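Local coordinates for TIGR00266 family protein (Pseudomonas aeruginosa, PDB 1YOX) that is of unknown function but belongs to the AIM24 family, named for mitochondrial biogenesis, and is built largely of antiparallel beta-sheets, at residues Leu120-Ala123 with Tyr124-Val128; Phe227-Leu230 with Ala231-Tyr235. One frame throughout, in Å; residues are numbered along the deposited sequence.

Interaction 1: Leu120-Ala123 with Tyr124-Val128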
loop_
_atom_site.group_PDB
_atom_site.type_symbol
_atom_site.label_atom_id
_atom_site.label_comp_id
_atom_site.label_asym_id
_atom_site.label_seq_id
_atom_site.Cartn_x
_atom_site.Cartn_y
_atom_site.Cartn_z
ATOM N N LEU C 120 5.647 10.771 11.986
ATOM C CA LEU C 120 4.443 10.087 12.500
ATOM C C LEU C 120 4.009 10.574 13.896
ATOM O O LEU C 120 2.899 11.098 14.062
ATOM C CB LEU C 120 4.610 8.557 12.477
ATOM C CG LEU C 120 3.378 7.758 12.896
ATOM C CD1 LEU C 120 2.133 8.289 12.151
ATOM C CD2 LEU C 120 3.586 6.282 12.631
ATOM N N CYS C 121 4.854 10.376 14.902
ATOM C CA CYS C 121 4.606 10.987 16.219
ATOM C C CYS C 121 5.862 11.043 17.065
ATOM O O CYS C 121 6.896 10.445 16.720
ATOM C CB CYS C 121 3.498 10.254 16.995
ATOM S SG CYS C 121 3.871 8.554 17.196
ATOM N N ALA C 122 5.765 11.776 18.170
ATOM C CA ALA C 122 6.884 11.922 19.080
ATOM C C ALA C 122 6.416 12.143 20.515
ATOM O O ALA C 122 5.297 12.628 20.772
ATOM C CB ALA C 122 7.729 13.056 18.651
ATOM N N ALA C 123 7.310 11.793 21.439
ATOM C CA ALA C 123 7.149 12.050 22.858
ATOM C C ALA C 123 7.006 13.540 23.103
ATOM O O ALA C 123 7.701 14.354 22.471
ATOM C CB ALA C 123 8.344 11.500 23.607
ATOM N N TYR C 124 6.089 13.899 23.999
ATOM C CA TYR C 124 6.023 15.264 24.498
ATOM C C TYR C 124 7.426 15.691 24.952
ATOM O O TYR C 124 8.169 14.883 25.524
ATOM C CB TYR C 124 4.997 15.407 25.635
ATOM C CG TYR C 124 4.799 16.854 26.033
ATOM C CD1 TYR C 124 4.366 17.793 25.091
ATOM C CD2 TYR C 124 5.097 17.301 27.329
ATOM C CE1 TYR C 124 4.213 19.152 25.430
ATOM C CE2 TYR C 124 4.954 18.663 27.685
ATOM C CZ TYR C 124 4.510 19.580 26.725
ATOM O OH TYR C 124 4.340 20.914 27.022
ATOM N N GLY C 125 7.797 16.938 24.661
ATOM C CA GLY C 125 9.160 17.430 24.904
ATOM C C GLY C 125 10.037 17.431 23.655
ATOM O O GLY C 125 11.105 18.070 23.623
ATOM N N THR C 126 9.601 16.711 22.620
ATOM C CA THR C 126 10.263 16.789 21.334
ATOM C C THR C 126 10.068 18.196 20.823
ATOM O O THR C 126 8.969 18.763 20.890
ATOM C CB THR C 126 9.729 15.789 20.314
ATOM O OG1 THR C 126 9.801 14.454 20.855
ATOM C CG2 THR C 126 10.558 15.874 19.018
ATOM N N ARG C 127 11.168 18.769 20.355
ATOM C CA ARG C 127 11.143 20.059 19.721
ATOM C C ARG C 127 11.074 19.806 18.211
ATOM O O ARG C 127 11.978 19.185 17.632
ATOM C CB ARG C 127 12.373 20.865 20.158
ATOM C CG ARG C 127 12.324 21.184 21.668
ATOM C CD ARG C 127 13.637 21.751 22.240
ATOM N NE ARG C 127 14.675 20.734 22.439
ATOM C CZ ARG C 127 15.888 20.782 21.884
ATOM N NH1 ARG C 127 16.231 21.810 21.098
ATOM N NH2 ARG C 127 16.771 19.807 22.125
ATOM N N VAL C 128 9.967 20.244 17.613
ATOM C CA VAL C 128 9.691 20.073 16.181
ATOM C C VAL C 128 9.771 21.403 15.443
ATOM O O VAL C 128 8.932 22.287 15.640
ATOM C CB VAL C 128 8.273 19.449 15.926
ATOM C CG1 VAL C 128 7.932 19.428 14.415
ATOM C CG2 VAL C 128 8.185 18.053 16.525
#
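A type II beta turn running from Ala123 to Thr126 carries the chain off the end of strand 119-123 and into strand 127-134. Its closing bond goes from Thr126 N to Ala123 O, at 3.0 Å, with an N-H...O angle of 155°. The same carbonyl oxygen takes a second bond. Thr126 OG1 donates to Ala123 O over 2.7 Å and lies in the carbonyl plane, on a lone pair. The amide nitrogen instead is tilted from that plane. Two donors of one residue therefore grip one oxygen. The first torsion of Thr126 (chi1 -55°) makes this possible, for it sets OG1 beside the backbone N. Tyr124 and Gly125 are the two middle residues of the turn. Gly125 has a positive phi of 99°, as the third position of a type II turn requires, and glycine adopts such backbone angles readily.

The turn links two different antiparallel sheets of this cupin-clan fold. Strand 119-123 is an inner strand of one, between strands 29-32 and 156-162, while strand 127-134 lies at the margin of the next. Next to the turn, the methyl group of Ala122 points at the threonine side chain. Ala122 CB comes to 3.3 Å from Thr126 OG1, and both residues also touch Val157. Further back the strand carries a classic beta bulge, with Leu120 and Cys121 set against the single residue Phe158. Both of them bond to Phe158 through the backbone. Tyr124 turns its CB away from the strand. Its ring meets that of His79, and its side chain also touches Thr29 and Ile31.

Interaction 2: Phe227-Leu230 with Ala231-Tyr235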
loop_
_atom_site.group_PDB
_atom_site.type_symbol
_atom_site.label_atom_id
_atom_site.label_comp_id
_atom_site.label_asym_id
_atom_site.label_seq_id
_atom_site.Cartn_x
_atom_site.Cartn_y
_atom_site.Cartn_z
ATOM N N PHE C 227 5.216 9.017 -0.657
ATOM C CA PHE C 227 3.864 9.455 -0.898
ATOM C C PHE C 227 3.780 10.335 -2.155
ATOM O O PHE C 227 2.765 10.337 -2.881
ATOM C CB PHE C 227 3.379 10.229 0.331
ATOM C CG PHE C 227 2.059 10.914 0.142
ATOM C CD1 PHE C 227 0.890 10.180 0.004
ATOM C CD2 PHE C 227 1.985 12.294 0.125
ATOM C CE1 PHE C 227 -0.314 10.801 -0.150
ATOM C CE2 PHE C 227 0.773 12.923 -0.025
ATOM C CZ PHE C 227 -0.371 12.183 -0.184
ATOM N N SER C 228 4.849 11.088 -2.391
ATOM C CA SER C 228 4.900 12.070 -3.469
ATOM C C SER C 228 4.904 11.355 -4.792
ATOM O O SER C 228 4.307 11.824 -5.764
ATOM C CB SER C 228 6.158 12.932 -3.336
ATOM O OG SER C 228 7.297 12.129 -3.076
ATOM N N ARG C 229 5.583 10.215 -4.829
ATOM C CA ARG C 229 5.549 9.401 -6.007
ATOM C C ARG C 229 4.211 8.679 -6.134
ATOM O O ARG C 229 3.631 8.612 -7.240
ATOM C CB ARG C 229 6.716 8.423 -6.039
ATOM C CG ARG C 229 6.647 7.478 -7.209
ATOM C CD ARG C 229 7.742 6.451 -7.164
ATOM N NE ARG C 229 9.073 7.083 -7.186
ATOM C CZ ARG C 229 10.223 6.433 -7.350
ATOM N NH1 ARG C 229 10.227 5.121 -7.516
ATOM N NH2 ARG C 229 11.370 7.104 -7.347
ATOM N N LEU C 230 3.711 8.150 -5.012
ATOM C CA LEU C 230 2.419 7.468 -5.023
ATOM C C LEU C 230 1.346 8.468 -5.472
ATOM O O LEU C 230 0.677 8.238 -6.474
ATOM C CB LEU C 230 2.063 6.901 -3.635
ATOM C CG LEU C 230 1.156 5.678 -3.377
ATOM C CD1 LEU C 230 0.413 5.752 -2.017
ATOM C CD2 LEU C 230 0.204 5.354 -4.474
ATOM N N ALA C 231 1.200 9.582 -4.751
ATOM C CA ALA C 231 0.128 10.549 -5.050
ATOM C C ALA C 231 0.291 11.129 -6.445
ATOM O O ALA C 231 -0.689 11.197 -7.196
ATOM C CB ALA C 231 0.088 11.638 -4.045
ATOM N N GLY C 232 1.527 11.523 -6.788
ATOM C CA GLY C 232 1.846 12.093 -8.098
ATOM C C GLY C 232 1.440 11.230 -9.276
ATOM O O GLY C 232 0.714 11.698 -10.181
ATOM N N ARG C 233 1.887 9.971 -9.293
ATOM C CA ARG C 233 1.538 9.076 -10.417
ATOM C C ARG C 233 0.038 8.791 -10.486
ATOM O O ARG C 233 -0.513 8.599 -11.562
ATOM C CB ARG C 233 2.300 7.752 -10.359
ATOM C CG ARG C 233 3.837 7.851 -10.264
ATOM C CD ARG C 233 4.589 8.289 -11.566
ATOM N NE ARG C 233 5.892 8.869 -11.204
ATOM C CZ ARG C 233 7.020 8.176 -11.018
ATOM N NH1 ARG C 233 7.045 6.852 -11.198
ATOM N NH2 ARG C 233 8.137 8.813 -10.655
ATOM N N ILE C 234 -0.624 8.737 -9.335
ATOM C CA ILE C 234 -2.057 8.509 -9.293
ATOM C C ILE C 234 -2.816 9.716 -9.798
ATOM O O ILE C 234 -3.818 9.575 -10.472
ATOM C CB ILE C 234 -2.556 8.111 -7.855
ATOM C CG1 ILE C 234 -2.251 6.631 -7.619
ATOM C CG2 ILE C 234 -4.080 8.378 -7.722
ATOM C CD1 ILE C 234 -2.312 6.166 -6.221
ATOM N N TYR C 235 -2.341 10.903 -9.435
ATOM C CA TYR C 235 -2.972 12.147 -9.837
ATOM C C TYR C 235 -3.001 12.241 -11.342
ATOM O O TYR C 235 -4.044 12.386 -11.956
ATOM C CB TYR C 235 -2.207 13.347 -9.298
ATOM C CG TYR C 235 -2.623 14.657 -9.942
ATOM C CD1 TYR C 235 -3.862 15.223 -9.655
ATOM C CD2 TYR C 235 -1.779 15.328 -10.846
ATOM C CE1 TYR C 235 -4.268 16.426 -10.234
ATOM C CE2 TYR C 235 -2.176 16.540 -11.438
ATOM C CZ TYR C 235 -3.423 17.075 -11.115
ATOM O OH TYR C 235 -3.842 18.265 -11.666
#
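Phe227 lays one face of its ring under the methyl group of Ala231, one turn further along the C-terminal alpha-helix 227-237. This is a CH-pi contact: Ala231 CB lies 4.1 Å from the centroid of the Phe227 ring, offset toward the rim. The ring also meets those of Tyr96 and Phe140. Phe227 O accepts an i to i+4 helix bond from Ala231 N. Ser228 O takes the next, from Gly232 N at 3.0 Å. That donor stands 47° out of the carbonyl plane, away from the lone pairs.

Arg229 O accepts from Arg233 N along a nearly straight line (169°). The two arginine side chains run side by side, and their guanidinium planes are 18° apart. Arg229 CG sits over the centre of the Arg233 guanidinium, 3.9 Å from Arg233 CZ. Arg229 forms a salt bridge with Asp178 and a hydrogen bond to Met37 O of the second subunit. Arg233 NH2 bonds to Gly35 O of that subunit, so carbonyl oxygens across the interface receive both groups.

Leu230 packs on Pro95 of the second subunit. Ile234 packs on Leu230 of the second subunit and Ile234 of the third. In the backbone, Leu230 O accepts from Ile234 N at 3.2 Å.

In the fold
From the N terminus, the chain first meets interaction 1, where a turn joins strand 119-123 to strand 127-134 and so leads from one six-stranded sheet into the other. About a hundred residues follow, among them further strands of both sheets. Strand 219-223 precedes helix 227-237, which holds interaction 2. The two contacts are in series, so they neither nest nor cross. Each is local: one rounds a turn and the other spans successive helical turns. The centres of interactions 1 and 2 are about 27 Å apart, on opposite sides of the chain's centre. Residues 120-128 touch no other subunit, whereas residues 227-235 pack against both other copies in the three-chain assembly.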